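Local atomic coordinates of B-agarase (Agarivorans gilvus, PDB entry 5Z6P), a protein that belongs to glycoside hydrolase family 50 and acts as an agarase, probably cleaving beta-galactosidic linkages of agarose. Residues I222-R225 with F226-A230; T352-V355 with A356-R360. One frame throughout, in Å; residues are numbered along the deposited sequence.

Contact 1: I222-R225 with F226-A230; sequences IIDR and FGQNA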
loop_
_atom_site.group_PDB
_atom_site.type_symbol
_atom_site.label_atom_id
_atom_site.label_comp_id
_atom_site.label_asym_id
_atom_site.label_seq_id
_atom_site.Cartn_x
_atom_site.Cartn_y
_atom_site.Cartn_z
ATOM N N ILE A 222 18.601 -19.987 1.416
ATOM C CA ILE A 222 18.465 -18.908 0.426
ATOM C C ILE A 222 18.854 -17.525 0.965
ATOM O O ILE A 222 19.083 -16.600 0.184
ATOM C CB ILE A 222 17.014 -18.826 -0.137
ATOM C CG1 ILE A 222 16.931 -17.934 -1.382
ATOM C CG2 ILE A 222 16.094 -18.272 0.882
ATOM C CD1 ILE A 222 17.070 -18.660 -2.666
ATOM N N ILE A 223 18.924 -17.370 2.287
ATOM C CA ILE A 223 19.293 -16.082 2.884
ATOM C C ILE A 223 20.704 -16.090 3.476
ATOM O O ILE A 223 21.035 -16.956 4.280
ATOM C CB ILE A 223 18.300 -15.658 4.004
ATOM C CG1 ILE A 223 16.842 -15.724 3.526
ATOM C CG2 ILE A 223 18.649 -14.270 4.518
ATOM C CD1 ILE A 223 16.513 -14.811 2.344
ATOM N N ASP A 224 21.535 -15.124 3.090
ATOM C CA ASP A 224 22.900 -15.063 3.612
ATOM C C ASP A 224 22.936 -14.329 4.945
ATOM O O ASP A 224 21.893 -13.975 5.489
ATOM C CB ASP A 224 23.870 -14.423 2.599
ATOM C CG ASP A 224 23.599 -12.949 2.334
ATOM O OD1 ASP A 224 23.007 -12.254 3.174
ATOM O OD2 ASP A 224 24.032 -12.469 1.272
ATOM N N ARG A 225 24.135 -14.089 5.469
ATOM C CA ARG A 225 24.250 -13.536 6.809
ATOM C C ARG A 225 23.887 -12.055 6.898
ATOM O O ARG A 225 23.768 -11.517 7.988
ATOM C CB ARG A 225 25.655 -13.751 7.355
ATOM C CG ARG A 225 26.758 -12.954 6.706
ATOM C CD ARG A 225 28.098 -13.523 7.189
ATOM N NE ARG A 225 29.244 -12.731 6.766
ATOM C CZ ARG A 225 29.962 -12.976 5.679
ATOM N NH1 ARG A 225 29.650 -13.994 4.894
ATOM N NH2 ARG A 225 30.993 -12.198 5.377
ATOM N N PHE A 226 23.732 -11.412 5.747
ATOM C CA PHE A 226 23.372 -9.999 5.680
ATOM C C PHE A 226 21.869 -9.800 5.493
ATOM O O PHE A 226 21.370 -8.675 5.514
ATOM C CB PHE A 226 24.138 -9.314 4.545
ATOM C CG PHE A 226 25.630 -9.440 4.667
ATOM C CD1 PHE A 226 26.332 -8.667 5.581
ATOM C CD2 PHE A 226 26.328 -10.340 3.878
ATOM C CE1 PHE A 226 27.716 -8.784 5.696
ATOM C CE2 PHE A 226 27.709 -10.465 3.994
ATOM C CZ PHE A 226 28.403 -9.688 4.900
ATOM N N GLY A 227 21.161 -10.903 5.313
ATOM C CA GLY A 227 19.740 -10.856 5.049
ATOM C C GLY A 227 19.425 -10.876 3.561
ATOM O O GLY A 227 18.262 -10.922 3.184
ATOM N N GLN A 228 20.461 -10.853 2.724
ATOM C CA GLN A 228 20.271 -10.819 1.277
ATOM C C GLN A 228 19.960 -12.193 0.711
ATOM O O GLN A 228 20.124 -13.205 1.390
ATOM C CB GLN A 228 21.516 -10.261 0.587
ATOM C CG GLN A 228 21.870 -8.835 0.948
ATOM C CD GLN A 228 23.301 -8.503 0.573
ATOM O OE1 GLN A 228 23.621 -7.366 0.214
ATOM N NE2 GLN A 228 24.177 -9.506 0.657
ATOM N N ASN A 229 19.511 -12.225 -0.539
ATOM C CA ASN A 229 19.295 -13.482 -1.240
ATOM C C ASN A 229 20.664 -14.110 -1.560
ATOM O O ASN A 229 21.470 -13.519 -2.276
ATOM C CB ASN A 229 18.455 -13.249 -2.515
ATOM C CG ASN A 229 18.156 -14.531 -3.272
ATOM O OD1 ASN A 229 18.998 -15.418 -3.369
ATOM N ND2 ASN A 229 16.955 -14.633 -3.814
ATOM N N ALA A 230 20.923 -15.296 -1.011
ATOM C CA ALA A 230 22.204 -15.988 -1.205
ATOM C C ALA A 230 22.430 -16.485 -2.627
ATOM O O ALA A 230 23.558 -16.521 -3.091
ATOM C CB ALA A 230 22.319 -17.168 -0.233
#
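Asp-224 reaches across the tight bend to Gln-228 and shows how one carboxylate can reinforce a turn that the backbone already closes. The chain runs through a type I beta turn from Asp-224 to Gly-227, closed by the bond from Gly-227 N to Asp-224 O; with Asp-224 N donating to Gln-228 O and Gly-227 in the bulge position, the loop is consistent with a type I turn plus G1 bulge. A single beta bridge pairs Ile-223 with Asn-229. With chi1 at 67°, CG of Asp-224 sits between the backbone N and carbonyl carbon, which turns the carboxylate into the bend, where OD1 lies between two backbone amides. Asp-224 OD1 accepts from Phe-226 N at 2.8 Å and from Gln-228 N at 2.9 Å, the donors arriving on opposite faces of the carboxylate plane. The bond from Phe-226 N makes an Asx turn; the one from Gln-228 N extends the same grip. Asp-224 OD2 offers its syn lone pair to Gln-228 NE2 at 3.0 Å, and that amide nitrogen also donates to Ile-238 O.

Alongside, Arg-225 CG stands over one ring face, 3.9 Å from the Phe-226 centroid, a CH-pi contact, while Phe-226 CZ lies beneath a face of the guanidinium, turned 44° from the ring. Glu-241 takes the charged end of this arginine. At the far end Ala-230 N donates to Ile-222 O at 2.6 Å. Three N-H donors thus converge on one carboxylate, which would probably favour its ionised form, limit its rotation and help to hold the loop in shape.

Contact 2: T352-V355 with A356-R360; sequences TAKV and ASEVR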
loop_
_atom_site.group_PDB
_atom_site.type_symbol
_atom_site.label_atom_id
_atom_site.label_comp_id
_atom_site.label_asym_id
_atom_site.label_seq_id
_atom_site.Cartn_x
_atom_site.Cartn_y
_atom_site.Cartn_z
ATOM N N THR A 352 1.484 -28.402 9.153
ATOM C CA THR A 352 1.749 -28.151 10.564
ATOM C C THR A 352 2.548 -26.865 10.743
ATOM O O THR A 352 3.322 -26.486 9.861
ATOM C CB THR A 352 2.518 -29.323 11.208
ATOM O OG1 THR A 352 1.941 -30.562 10.786
ATOM C CG2 THR A 352 2.462 -29.239 12.727
ATOM N N ALA A 353 2.350 -26.185 11.870
ATOM C CA ALA A 353 3.169 -25.022 12.184
ATOM C C ALA A 353 4.600 -25.484 12.403
ATOM O O ALA A 353 5.548 -24.772 12.089
ATOM C CB ALA A 353 2.642 -24.290 13.407
ATOM N N LYS A 354 4.747 -26.696 12.932
ATOM C CA LYS A 354 6.065 -27.229 13.233
ATOM C C LYS A 354 6.913 -27.424 11.977
ATOM O O LYS A 354 8.093 -27.096 11.979
ATOM C CB LYS A 354 5.949 -28.550 13.989
ATOM C CG LYS A 354 7.275 -29.249 14.200
ATOM C CD LYS A 354 7.107 -30.542 14.981
ATOM C CE LYS A 354 7.894 -31.679 14.348
ATOM N NZ LYS A 354 9.374 -31.496 14.453
ATOM N N VAL A 355 6.332 -27.962 10.909
ATOM C CA VAL A 355 7.112 -28.145 9.689
ATOM C C VAL A 355 7.369 -26.786 9.042
ATOM O O VAL A 355 8.483 -26.515 8.607
ATOM C CB VAL A 355 6.441 -29.118 8.682
ATOM C CG1 VAL A 355 4.957 -28.850 8.549
ATOM C CG2 VAL A 355 7.140 -29.050 7.324
ATOM N N ALA A 356 6.351 -25.926 9.011
ATOM C CA ALA A 356 6.532 -24.560 8.538
ATOM C C ALA A 356 7.691 -23.909 9.290
ATOM O O ALA A 356 8.544 -23.263 8.696
ATOM C CB ALA A 356 5.252 -23.760 8.713
ATOM N N SER A 357 7.719 -24.136 10.601
ATOM C CA SER A 357 8.787 -23.669 11.477
ATOM C C SER A 357 10.174 -24.114 10.999
ATOM O O SER A 357 11.091 -23.306 10.888
ATOM C CB SER A 357 8.520 -24.165 12.910
ATOM O OG SER A 357 9.695 -24.261 13.689
ATOM N N GLU A 358 10.332 -25.396 10.709
ATOM C CA GLU A 358 11.633 -25.914 10.321
ATOM C C GLU A 358 12.040 -25.505 8.895
ATOM O O GLU A 358 13.223 -25.310 8.605
ATOM C CB GLU A 358 11.641 -27.435 10.464
ATOM C CG GLU A 358 11.493 -27.902 11.915
ATOM C CD GLU A 358 11.378 -29.408 12.050
ATOM O OE1 GLU A 358 10.242 -29.913 12.144
ATOM O OE2 GLU A 358 12.425 -30.087 12.073
ATOM N N VAL A 359 11.062 -25.375 8.010
ATOM C CA VAL A 359 11.343 -24.909 6.658
ATOM C C VAL A 359 11.885 -23.482 6.693
ATOM O O VAL A 359 12.852 -23.158 6.012
ATOM C CB VAL A 359 10.088 -24.965 5.775
ATOM C CG1 VAL A 359 10.358 -24.327 4.426
ATOM C CG2 VAL A 359 9.649 -26.394 5.602
ATOM N N ARG A 360 11.269 -22.633 7.511
ATOM C CA ARG A 360 11.698 -21.238 7.602
ATOM C C ARG A 360 13.100 -21.112 8.179
ATOM O O ARG A 360 13.935 -20.424 7.608
ATOM C CB ARG A 360 10.722 -20.412 8.438
ATOM C CG ARG A 360 11.260 -19.020 8.791
ATOM C CD ARG A 360 11.552 -18.184 7.539
ATOM N NE ARG A 360 10.341 -17.923 6.779
ATOM C CZ ARG A 360 9.538 -16.882 6.983
ATOM N NH1 ARG A 360 9.822 -15.985 7.921
ATOM N NH2 ARG A 360 8.448 -16.735 6.239
#
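Lys-354 sends CG anti to its backbone N (chi1 173°), then bends at chi3 and chi4, while Glu-358 places CG beside its own backbone N (chi1 -65°) and runs on extended; these torsions bring two opposite charges together along one side of an alpha-helix. The pair is an i to i+4 salt bridge, one turn apart at the start of helix 353-361. The two side chains approach at a slant, and Lys-354 NZ meets Glu-358 OE1 at 2.9 Å from above the carboxylate plane, 46° out of it. Both residues are exposed, so solvent probably screens part of the attraction.

Along the same turns, the usual i to i+4 backbone bonds set the spacing: Ala-356 N to Thr-352 O, Ser-357 N to Ala-353 O at 2.7 Å, Glu-358 N to Lys-354 O and Val-359 N to Val-355 O.

Val-355 and Val-359 form a second i to i+4 pair. They lie alongside each other, pointing the same way, and touch through one methyl branch of each. Ser-357 OG hydrogen-bonds to Gly-318 O, and Arg-360 NH1, beyond the contact itself, hydrogen-bonds to Ile-316 O, so that both residues tie the helix to strand 315-325. The apolar pair closes at 4.0 Å between Val-355 CG2 and Val-359 CG2.

In the fold
Contact 1 comes first along the chain, in the loop between strand 199-210 and helix 241-255, and closes before contact 2 opens on helix 353-361. Their centres are 19 Å apart and their nearest atoms about 7 Å, so they do not touch, yet both lie on the same side of the chain's centre. Contact 1 is largely buried, whereas contact 2 lies at the surface. The chain just after the helix joins the two regions: Met-363 and Gln-365 make backbone hydrogen bonds with Ile-223. The turn and the helix thus appear to be neighbouring elements on the same side of the molecule, linked through the chain that follows the helix, which additionally rests on strand 315-325.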